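Local coordinates for protein putative transcriptional regulator, LysR family (Vibrio parahaemolyticus, PDB 3OXN) that probably acts as a LysR-family DNA-binding transcription factor, this chain being its substrate-binding (effector) domain without the helix-turn-helix part, at residues L64-R75 and F192-C202; N105-Y113 and V181-F189. All coordinates share one frame; numbering follows the deposited sequence.

In the fold
Two lobes, each built on its own mixed sheet, make up this periplasmic-binding-protein-like domain, and the two contacts lie in different lobes, about 34 Å apart between centres. Contact 1 is largely buried: it pairs strand 71-74 with strand 194-199 through backbone hydrogen bonds, with apolar side chains on both faces and, at its exposed end, an arginine bonded to the end of helix 60-65. Contact 2, only partly buried, sets the start of helix 110-114 against the turn after strand 180-183, an outer strand of the other sheet, and relies on proline and aromatic packing. Segments 192-202 and 181-189 nearly adjoin: strands 180-183 and 194-199 are consecutive, and the chain crosses between lobes there.

Contact 1 of 2, residues L64-R75 and F192-C202; sequences LTYEGADLAICR and FDYSMIWHARC
Ala-72 and Ile-197 bond to each other in both directions, Ala-72 N lying 2.6 Å from Ile-197 O, and Cys-74 and Ser-195 repeat this two residues on. The small Ala-72 lets the branched Ile-197 pack directly against it on one face, where Leu-64 CD1 meets Ile-197 CG2 at 3.8 Å. On the other face, Leu-71 holds CG anti to the backbone N (chi1 178°), which brings its CD1 to 3.5 Å from CB of selenomethionine Met-196 and 3.6 Å from Trp-198 CE3; helix 206-227 backs Met-196. In this lobe of the periplasmic-binding-protein-like fold, strand 194-199, arriving from the other lobe, lies between strands 71-74 and 83-89. Tyr-194 turns a ring face to Cys-74 CA, 4.0 Å from the ring centroid, while its hydroxyl bonds to Thr-26. Beyond this dense packing, the contact opens to solvent where helix 60-65 ends. There exposed Arg-201 grips Thr-65 O with two nitrogens: NH2, at 3.1 Å, lies in the carbonyl plane and donates to a lone pair of that oxygen, whereas NH1 approaches from above the plane. The backbone N of Arg-201 donates to His-199 ND1 in the ring plane, which probably helps fix the turn of the imidazole.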
loop_
_atom_site.group_PDB
_atom_site.type_symbol
_atom_site.label_atom_id
_atom_site.label_comp_id
_atom_site.label_asym_id
_atom_site.label_seq_id
_atom_site.Cartn_x
_atom_site.Cartn_y
_atom_site.Cartn_z
ATOM N N LEU A 64 -0.171 -16.739 8.562
ATOM C CA LEU A 64 -0.722 -16.890 9.903
ATOM C C LEU A 64 -0.038 -18.027 10.659
ATOM O O LEU A 64 0.158 -17.951 11.874
ATOM C CB LEU A 64 -2.233 -17.131 9.857
ATOM C CG LEU A 64 -3.131 -16.049 9.272
ATOM C CD1 LEU A 64 -4.487 -16.674 9.048
ATOM C CD2 LEU A 64 -3.217 -14.822 10.158
ATOM N N THR A 65 0.318 -19.083 9.939
ATOM C CA THR A 65 0.934 -20.257 10.560
ATOM C C THR A 65 2.431 -20.111 10.885
ATOM O O THR A 65 2.865 -20.428 11.990
ATOM C CB THR A 65 0.741 -21.503 9.697
ATOM O OG1 THR A 65 -0.652 -21.671 9.429
ATOM C CG2 THR A 65 1.258 -22.729 10.412
ATOM N N TYR A 66 3.226 -19.628 9.947
ATOM C CA TYR A 66 4.667 -19.644 10.171
ATOM C C TYR A 66 5.307 -18.287 10.424
ATOM O O TYR A 66 6.300 -18.202 11.127
ATOM C CB TYR A 66 5.381 -20.358 9.018
ATOM C CG TYR A 66 4.960 -21.790 8.865
ATOM C CD1 TYR A 66 5.410 -22.758 9.745
ATOM C CD2 TYR A 66 4.099 -22.176 7.851
ATOM C CE1 TYR A 66 5.024 -24.086 9.612
ATOM C CE2 TYR A 66 3.705 -23.496 7.714
ATOM C CZ TYR A 66 4.174 -24.443 8.593
ATOM O OH TYR A 66 3.796 -25.749 8.460
ATOM N N GLU A 67 4.743 -17.230 9.860
ATOM C CA GLU A 67 5.391 -15.925 9.897
ATOM C C GLU A 67 4.978 -15.083 11.107
ATOM O O GLU A 67 5.463 -13.968 11.264
ATOM C CB GLU A 67 5.065 -15.139 8.623
ATOM C CG GLU A 67 4.875 -15.995 7.371
ATOM C CD GLU A 67 5.967 -15.800 6.326
ATOM O OE1 GLU A 67 6.798 -14.873 6.467
ATOM O OE2 GLU A 67 5.980 -16.577 5.352
ATOM N N GLY A 68 4.074 -15.594 11.944
ATOM C CA GLY A 68 3.666 -14.869 13.142
ATOM C C GLY A 68 2.496 -13.889 13.004
ATOM O O GLY A 68 2.321 -12.994 13.844
ATOM N N ALA A 69 1.692 -14.047 11.953
ATOM C CA ALA A 69 0.532 -13.191 11.743
ATOM C C ALA A 69 -0.586 -13.593 12.709
ATOM O O ALA A 69 -0.982 -14.750 12.751
ATOM C CB ALA A 69 0.061 -13.281 10.305
ATOM N N ASP A 70 -1.073 -12.645 13.501
ATOM C CA ASP A 70 -2.106 -12.957 14.486
ATOM C C ASP A 70 -3.467 -13.139 13.826
ATOM O O ASP A 70 -4.203 -14.071 14.145
ATOM C CB ASP A 70 -2.169 -11.891 15.586
ATOM C CG ASP A 70 -1.124 -12.112 16.668
ATOM O OD1 ASP A 70 -0.762 -13.288 16.912
ATOM O OD2 ASP A 70 -0.676 -11.117 17.285
ATOM N N LEU A 71 -3.766 -12.256 12.877
ATOM C CA LEU A 71 -5.040 -12.226 12.169
ATOM C C LEU A 71 -4.783 -11.781 10.730
ATOM O O LEU A 71 -3.877 -10.986 10.462
ATOM C CB LEU A 71 -5.970 -11.219 12.855
ATOM C CG LEU A 71 -7.365 -10.951 12.301
ATOM C CD1 LEU A 71 -8.260 -12.169 12.424
ATOM C CD2 LEU A 71 -7.969 -9.768 13.040
ATOM N N ALA A 72 -5.572 -12.288 9.796
ATOM C CA ALA A 72 -5.488 -11.820 8.421
ATOM C C ALA A 72 -6.826 -11.205 8.026
ATOM O O ALA A 72 -7.878 -11.796 8.288
ATOM C CB ALA A 72 -5.133 -12.972 7.502
ATOM N N ILE A 73 -6.802 -10.020 7.417
ATOM C CA ILE A 73 -8.030 -9.469 6.834
ATOM C C ILE A 73 -7.956 -9.375 5.298
ATOM O O ILE A 73 -7.169 -8.592 4.754
ATOM C CB ILE A 73 -8.386 -8.095 7.411
ATOM C CG1 ILE A 73 -8.445 -8.159 8.945
ATOM C CG2 ILE A 73 -9.702 -7.600 6.795
ATOM C CD1 ILE A 73 -8.528 -6.787 9.652
ATOM N N CYS A 74 -8.772 -10.170 4.607
ATOM C CA CYS A 74 -8.762 -10.187 3.157
ATOM C C CYS A 74 -9.950 -10.943 2.602
ATOM O O CYS A 74 -10.860 -11.301 3.322
ATOM C CB CYS A 74 -7.508 -10.898 2.672
ATOM S SG CYS A 74 -7.523 -12.693 2.977
ATOM N N ARG A 75 -9.910 -11.190 1.298
ATOM C CA ARG A 75 -10.794 -12.148 0.648
ATOM C C ARG A 75 -9.994 -13.397 0.267
ATOM O O ARG A 75 -9.353 -13.428 -0.777
ATOM C CB ARG A 75 -11.384 -11.532 -0.611
ATOM C CG ARG A 75 -12.584 -12.267 -1.119
ATOM C CD ARG A 75 -12.926 -11.883 -2.542
ATOM N NE ARG A 75 -12.666 -12.989 -3.462
ATOM C CZ ARG A 75 -13.570 -13.908 -3.775
ATOM N NH1 ARG A 75 -14.792 -13.844 -3.247
ATOM N NH2 ARG A 75 -13.256 -14.883 -4.614
ATOM N N PHE A 192 -18.481 -9.231 -3.453
ATOM C CA PHE A 192 -17.768 -10.317 -2.799
ATOM C C PHE A 192 -17.742 -9.980 -1.335
ATOM O O PHE A 192 -18.148 -8.884 -0.959
ATOM C CB PHE A 192 -16.340 -10.464 -3.343
ATOM C CG PHE A 192 -15.515 -9.186 -3.345
ATOM C CD1 PHE A 192 -14.735 -8.837 -2.252
ATOM C CD2 PHE A 192 -15.455 -8.379 -4.467
ATOM C CE1 PHE A 192 -13.933 -7.673 -2.266
ATOM C CE2 PHE A 192 -14.658 -7.215 -4.484
ATOM C CZ PHE A 192 -13.901 -6.865 -3.382
ATOM N N ASP A 193 -17.279 -10.894 -0.494
ATOM C CA ASP A 193 -17.126 -10.495 0.897
ATOM C C ASP A 193 -15.740 -10.669 1.479
ATOM O O ASP A 193 -15.011 -11.612 1.141
ATOM C CB ASP A 193 -18.228 -11.047 1.824
ATOM C CG ASP A 193 -18.759 -12.396 1.383
ATOM O OD1 ASP A 193 -19.989 -12.618 1.542
ATOM O OD2 ASP A 193 -17.950 -13.218 0.881
ATOM N N TYR A 194 -15.381 -9.701 2.326
ATOM C CA TYR A 194 -14.125 -9.703 3.062
ATOM C C TYR A 194 -14.332 -10.449 4.364
ATOM O O TYR A 194 -15.463 -10.681 4.780
ATOM C CB TYR A 194 -13.679 -8.276 3.367
ATOM C CG TYR A 194 -12.443 -7.829 2.641
ATOM C CD1 TYR A 194 -12.341 -7.957 1.264
ATOM C CD2 TYR A 194 -11.374 -7.258 3.333
ATOM C CE1 TYR A 194 -11.203 -7.534 0.588
ATOM C CE2 TYR A 194 -10.229 -6.821 2.672
ATOM C CZ TYR A 194 -10.147 -6.961 1.292
ATOM O OH TYR A 194 -9.020 -6.533 0.611
ATOM N N SER A 195 -13.221 -10.810 5.001
ATOM C CA SER A 195 -13.229 -11.627 6.214
ATOM C C SER A 195 -11.977 -11.474 7.079
ATOM O O SER A 195 -10.993 -10.876 6.677
ATOM C CB SER A 195 -13.454 -13.110 5.872
ATOM O OG SER A 195 -13.234 -13.372 4.505
HETATM N N MSE A 196 -12.059 -11.986 8.302
HETATM C CA MSE A 196 -10.898 -12.130 9.154
HETATM C C MSE A 196 -10.477 -13.568 9.036
HETATM O O MSE A 196 -11.323 -14.446 8.886
HETATM C CB MSE A 196 -11.258 -11.849 10.594
HETATM C CG MSE A 196 -11.520 -10.403 10.908
HETATM SE SE MSE A 196 -12.015 -10.239 12.810
HETATM C CE MSE A 196 -13.549 -11.450 12.849
ATOM N N ILE A 197 -9.177 -13.813 9.093
ATOM C CA ILE A 197 -8.684 -15.176 9.086
ATOM C C ILE A 197 -7.653 -15.328 10.178
ATOM O O ILE A 197 -6.816 -14.452 10.362
ATOM C CB ILE A 197 -8.058 -15.550 7.728
ATOM C CG1 ILE A 197 -8.851 -14.925 6.569
ATOM C CG2 ILE A 197 -7.948 -17.071 7.583
ATOM C CD1 ILE A 197 -10.120 -15.643 6.225
ATOM N N TRP A 198 -7.709 -16.435 10.909
ATOM C CA TRP A 198 -6.716 -16.687 11.941
ATOM C C TRP A 198 -6.465 -18.172 12.186
ATOM O O TRP A 198 -7.270 -19.026 11.822
ATOM C CB TRP A 198 -7.084 -15.977 13.254
ATOM C CG TRP A 198 -8.341 -16.482 13.883
ATOM C CD1 TRP A 198 -8.438 -17.418 14.854
ATOM C CD2 TRP A 198 -9.682 -16.079 13.575
ATOM N NE1 TRP A 198 -9.750 -17.627 15.179
ATOM C CE2 TRP A 198 -10.538 -16.811 14.403
ATOM C CE3 TRP A 198 -10.243 -15.156 12.679
ATOM C CZ2 TRP A 198 -11.924 -16.669 14.367
ATOM C CZ3 TRP A 198 -11.622 -15.013 12.641
ATOM C CH2 TRP A 198 -12.445 -15.765 13.479
ATOM N N HIS A 199 -5.332 -18.454 12.824
ATOM C CA HIS A 199 -4.953 -19.809 13.200
ATOM C C HIS A 199 -5.769 -20.295 14.408
ATOM O O HIS A 199 -6.076 -19.519 15.307
ATOM C CB HIS A 199 -3.455 -19.835 13.528
ATOM C CG HIS A 199 -2.817 -21.190 13.423
ATOM N ND1 HIS A 199 -2.859 -22.116 14.447
ATOM C CD2 HIS A 199 -2.083 -21.756 12.438
ATOM C CE1 HIS A 199 -2.192 -23.199 14.088
ATOM N NE2 HIS A 199 -1.708 -23.008 12.874
ATOM N N ALA A 200 -6.119 -21.579 14.424
ATOM C CA ALA A 200 -6.740 -22.181 15.593
ATOM C C ALA A 200 -5.975 -21.758 16.846
ATOM O O ALA A 200 -6.563 -21.497 17.900
ATOM C CB ALA A 200 -6.743 -23.682 15.462
ATOM N N ARG A 201 -4.656 -21.677 16.708
ATOM C CA ARG A 201 -3.769 -21.256 17.794
ATOM C C ARG A 201 -4.123 -19.897 18.420
ATOM O O ARG A 201 -3.685 -19.590 19.535
ATOM C CB ARG A 201 -2.313 -21.248 17.305
ATOM C CG ARG A 201 -1.525 -20.010 17.715
ATOM C CD ARG A 201 -0.676 -19.494 16.548
ATOM N NE ARG A 201 0.238 -20.531 16.081
ATOM C CZ ARG A 201 1.068 -20.408 15.049
ATOM N NH1 ARG A 201 1.099 -19.269 14.351
ATOM N NH2 ARG A 201 1.863 -21.433 14.717
ATOM N N CYS A 202 -4.894 -19.083 17.703
ATOM C CA CYS A 202 -5.304 -17.786 18.228
ATOM C C CYS A 202 -6.788 -17.774 18.545
ATOM O O CYS A 202 -7.356 -16.719 18.832
ATOM C CB CYS A 202 -5.007 -16.660 17.236
ATOM S SG CYS A 202 -3.271 -16.229 17.021
#

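Contact 2 of 2, residues N105-Y113 and V181-F189; sequences NQEMSLDDY and VVKPLPFQF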
loop_
_atom_site.group_PDB
_atom_site.type_symbol
_atom_site.label_atom_id
_atom_site.label_comp_id
_atom_site.label_asym_id
_atom_site.label_seq_id
_atom_site.Cartn_x
_atom_site.Cartn_y
_atom_site.Cartn_z
ATOM N N ASN A 105 -19.515 13.830 -16.414
ATOM C CA ASN A 105 -20.827 14.427 -16.197
ATOM C C ASN A 105 -21.966 13.733 -16.929
ATOM O O ASN A 105 -23.039 14.306 -17.117
ATOM C CB ASN A 105 -20.814 15.919 -16.532
ATOM C CG ASN A 105 -19.730 16.679 -15.781
ATOM O OD1 ASN A 105 -19.525 16.496 -14.575
ATOM N ND2 ASN A 105 -19.031 17.547 -16.501
ATOM N N GLN A 106 -21.748 12.494 -17.335
ATOM C CA GLN A 106 -22.818 11.725 -17.937
ATOM C C GLN A 106 -22.829 10.366 -17.273
ATOM O O GLN A 106 -21.927 10.047 -16.507
ATOM C CB GLN A 106 -22.635 11.607 -19.450
ATOM C CG GLN A 106 -21.658 10.539 -19.908
ATOM C CD GLN A 106 -21.390 10.616 -21.412
ATOM O OE1 GLN A 106 -21.506 9.614 -22.123
ATOM N NE2 GLN A 106 -21.042 11.813 -21.901
ATOM N N GLU A 107 -23.860 9.571 -17.518
ATOM C CA GLU A 107 -23.830 8.230 -16.968
ATOM C C GLU A 107 -22.930 7.418 -17.861
ATOM O O GLU A 107 -22.929 7.593 -19.081
ATOM C CB GLU A 107 -25.216 7.586 -16.891
ATOM C CG GLU A 107 -25.165 6.259 -16.130
ATOM C CD GLU A 107 -26.355 5.351 -16.397
ATOM O OE1 GLU A 107 -26.587 4.432 -15.567
ATOM O OE2 GLU A 107 -27.048 5.556 -17.429
HETATM N N MSE A 108 -22.146 6.543 -17.257
HETATM C CA MSE A 108 -21.236 5.725 -18.041
HETATM C C MSE A 108 -21.877 4.390 -18.389
HETATM O O MSE A 108 -22.168 3.566 -17.514
HETATM C CB MSE A 108 -19.930 5.524 -17.287
HETATM C CG MSE A 108 -19.216 4.217 -17.588
HETATM SE SE MSE A 108 -17.675 3.992 -16.400
HETATM C CE MSE A 108 -16.841 5.717 -16.738
ATOM N N SER A 109 -22.112 4.196 -19.678
ATOM C CA SER A 109 -22.679 2.957 -20.166
ATOM C C SER A 109 -21.591 1.922 -20.336
ATOM O O SER A 109 -20.423 2.257 -20.484
ATOM C CB SER A 109 -23.377 3.196 -21.499
ATOM O OG SER A 109 -22.983 2.228 -22.455
ATOM N N LEU A 110 -21.978 0.657 -20.294
ATOM C CA LEU A 110 -21.063 -0.414 -20.635
ATOM C C LEU A 110 -20.191 0.002 -21.813
ATOM O O LEU A 110 -18.978 0.098 -21.686
ATOM C CB LEU A 110 -21.828 -1.689 -20.980
ATOM C CG LEU A 110 -20.935 -2.872 -21.349
ATOM C CD1 LEU A 110 -20.274 -3.479 -20.115
ATOM C CD2 LEU A 110 -21.751 -3.919 -22.101
ATOM N N ASP A 111 -20.794 0.270 -22.961
ATOM C CA ASP A 111 -19.966 0.645 -24.087
ATOM C C ASP A 111 -18.934 1.679 -23.677
ATOM O O ASP A 111 -17.763 1.510 -23.966
ATOM C CB ASP A 111 -20.762 1.169 -25.280
ATOM C CG ASP A 111 -19.846 1.705 -26.384
ATOM O OD1 ASP A 111 -18.916 0.968 -26.802
ATOM O OD2 ASP A 111 -20.032 2.867 -26.819
ATOM N N ASP A 112 -19.347 2.746 -23.007
ATOM C CA ASP A 112 -18.387 3.779 -22.620
ATOM C C ASP A 112 -17.262 3.169 -21.801
ATOM O O ASP A 112 -16.079 3.450 -22.032
ATOM C CB ASP A 112 -19.061 4.887 -21.812
ATOM C CG ASP A 112 -20.309 5.429 -22.483
ATOM O OD1 ASP A 112 -21.326 4.695 -22.555
ATOM O OD2 ASP A 112 -20.263 6.598 -22.925
ATOM N N TYR A 113 -17.635 2.334 -20.838
ATOM C CA TYR A 113 -16.660 1.647 -20.005
ATOM C C TYR A 113 -15.624 0.937 -20.895
ATOM O O TYR A 113 -14.412 1.150 -20.760
ATOM C CB TYR A 113 -17.389 0.657 -19.089
ATOM C CG TYR A 113 -16.546 0.006 -18.019
ATOM C CD1 TYR A 113 -16.113 -1.299 -18.153
ATOM C CD2 TYR A 113 -16.205 0.695 -16.862
ATOM C CE1 TYR A 113 -15.354 -1.896 -17.178
ATOM C CE2 TYR A 113 -15.447 0.115 -15.881
ATOM C CZ TYR A 113 -15.017 -1.186 -16.039
ATOM O OH TYR A 113 -14.236 -1.784 -15.062
ATOM N N VAL A 181 -14.701 11.825 -9.705
ATOM C CA VAL A 181 -16.067 11.299 -9.573
ATOM C C VAL A 181 -16.206 9.764 -9.576
ATOM O O VAL A 181 -15.320 9.036 -10.024
ATOM C CB VAL A 181 -17.121 11.975 -10.543
ATOM C CG1 VAL A 181 -17.291 13.459 -10.233
ATOM C CG2 VAL A 181 -16.785 11.744 -12.015
ATOM N N VAL A 182 -17.356 9.310 -9.077
ATOM C CA VAL A 182 -17.647 7.909 -8.821
ATOM C C VAL A 182 -18.793 7.429 -9.672
ATOM O O VAL A 182 -19.925 7.820 -9.433
ATOM C CB VAL A 182 -18.090 7.740 -7.371
ATOM C CG1 VAL A 182 -18.241 6.269 -7.018
ATOM C CG2 VAL A 182 -17.105 8.438 -6.442
ATOM N N LYS A 183 -18.512 6.582 -10.657
ATOM C CA LYS A 183 -19.569 6.016 -11.492
ATOM C C LYS A 183 -19.741 4.525 -11.179
ATOM O O LYS A 183 -18.759 3.822 -10.998
ATOM C CB LYS A 183 -19.237 6.226 -12.968
ATOM C CG LYS A 183 -18.972 7.679 -13.326
ATOM C CD LYS A 183 -20.216 8.356 -13.859
ATOM C CE LYS A 183 -20.296 9.833 -13.446
ATOM N NZ LYS A 183 -20.692 10.009 -12.000
ATOM N N PRO A 184 -20.990 4.037 -11.086
ATOM C CA PRO A 184 -21.190 2.594 -10.893
ATOM C C PRO A 184 -20.595 1.758 -12.039
ATOM O O PRO A 184 -20.327 2.273 -13.129
ATOM C CB PRO A 184 -22.707 2.449 -10.893
ATOM C CG PRO A 184 -23.222 3.778 -10.475
ATOM C CD PRO A 184 -22.247 4.798 -10.985
ATOM N N LEU A 185 -20.374 0.472 -11.782
ATOM C CA LEU A 185 -19.960 -0.452 -12.820
ATOM C C LEU A 185 -21.122 -0.642 -13.770
ATOM O O LEU A 185 -22.203 -1.037 -13.334
ATOM C CB LEU A 185 -19.618 -1.800 -12.204
ATOM C CG LEU A 185 -18.309 -1.917 -11.447
ATOM C CD1 LEU A 185 -18.248 -3.288 -10.813
ATOM C CD2 LEU A 185 -17.142 -1.671 -12.389
ATOM N N PRO A 186 -20.903 -0.395 -15.073
ATOM C CA PRO A 186 -21.963 -0.452 -16.075
ATOM C C PRO A 186 -22.365 -1.882 -16.347
ATOM O O PRO A 186 -22.761 -2.191 -17.470
ATOM C CB PRO A 186 -21.298 0.115 -17.332
ATOM C CG PRO A 186 -19.956 0.576 -16.922
ATOM C CD PRO A 186 -19.597 -0.190 -15.703
ATOM N N PHE A 187 -22.233 -2.749 -15.349
ATOM C CA PHE A 187 -22.698 -4.121 -15.484
ATOM C C PHE A 187 -23.110 -4.724 -14.152
ATOM O O PHE A 187 -22.904 -4.130 -13.093
ATOM C CB PHE A 187 -21.664 -5.007 -16.196
ATOM C CG PHE A 187 -20.303 -5.001 -15.561
ATOM C CD1 PHE A 187 -19.995 -5.882 -14.534
ATOM C CD2 PHE A 187 -19.319 -4.130 -16.003
ATOM C CE1 PHE A 187 -18.721 -5.889 -13.962
ATOM C CE2 PHE A 187 -18.037 -4.134 -15.432
ATOM C CZ PHE A 187 -17.742 -5.011 -14.415
ATOM N N GLN A 188 -23.724 -5.897 -14.222
ATOM C CA GLN A 188 -24.153 -6.588 -13.027
ATOM C C GLN A 188 -22.928 -7.230 -12.437
ATOM O O GLN A 188 -22.244 -8.009 -13.103
ATOM C CB GLN A 188 -25.195 -7.662 -13.349
ATOM C CG GLN A 188 -25.950 -8.170 -12.114
ATOM C CD GLN A 188 -26.265 -9.663 -12.179
ATOM O OE1 GLN A 188 -26.502 -10.216 -13.259
ATOM N NE2 GLN A 188 -26.260 -10.322 -11.016
ATOM N N PHE A 189 -22.643 -6.877 -11.191
ATOM C CA PHE A 189 -21.506 -7.423 -10.467
ATOM C C PHE A 189 -21.926 -7.542 -9.017
ATOM O O PHE A 189 -22.378 -6.571 -8.407
ATOM C CB PHE A 189 -20.282 -6.509 -10.596
ATOM C CG PHE A 189 -19.058 -7.031 -9.903
ATOM C CD1 PHE A 189 -18.294 -8.034 -10.481
ATOM C CD2 PHE A 189 -18.669 -6.516 -8.675
ATOM C CE1 PHE A 189 -17.184 -8.528 -9.844
ATOM C CE2 PHE A 189 -17.549 -6.998 -8.028
ATOM C CZ PHE A 189 -16.801 -8.013 -8.619
#
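Leu-110 and Pro-186 bring the two backbones together, 4.6 Å from CA to CA, where the first turn of helix 110-114 meets the bend that follows strand 180-183. The segments share no hydrogen bonds, and proline, a compact ring without an N-H to satisfy, suits the centre of such a contact. Three ring carbons of Pro-186 do the touching: CB meets the backbone of Leu-110, CG lies 3.8 Å from CG of selenomethionine Met-108 and 3.4 Å from Tyr-113 CB, and CD sits over a face of the Tyr-113 ring. This last approach is a CH-pi contact, CD being 4.1 Å from the ring centroid and 26° off the normal. Phe-187 adds an offset edge-to-face pair, turning its edge toward the face of Tyr-113 with centroids 5.8 Å apart and planes at 71°. With chi1 at 55°, its CG stands between the backbone N and the carbonyl carbon, which carries CE2 to 3.9 Å from Tyr-113 CE1. Leu-185 fills in beside the two aromatics: its CB lies over the centre of one Phe-187 face, and its CD2 reaches 4.0 Å from Tyr-113 OH. At the more exposed end, Lys-183 is bent along its length and lays its aliphatic part beside the backbone of 106-108, CE coming 3.5 Å from Gln-106 O. Ser-109 occupies the N-cap, and its carbonyl accepts from Tyr-113 N as the helix begins. Around the contact, Met-108 and Tyr-113 rest on strand 93-98, the partner of strand 180-183 in this lobe's sheet, while the Tyr-113 hydroxyl bonds to Thr-165 on strand 163-167 and Phe-187 packs against helix 125-134.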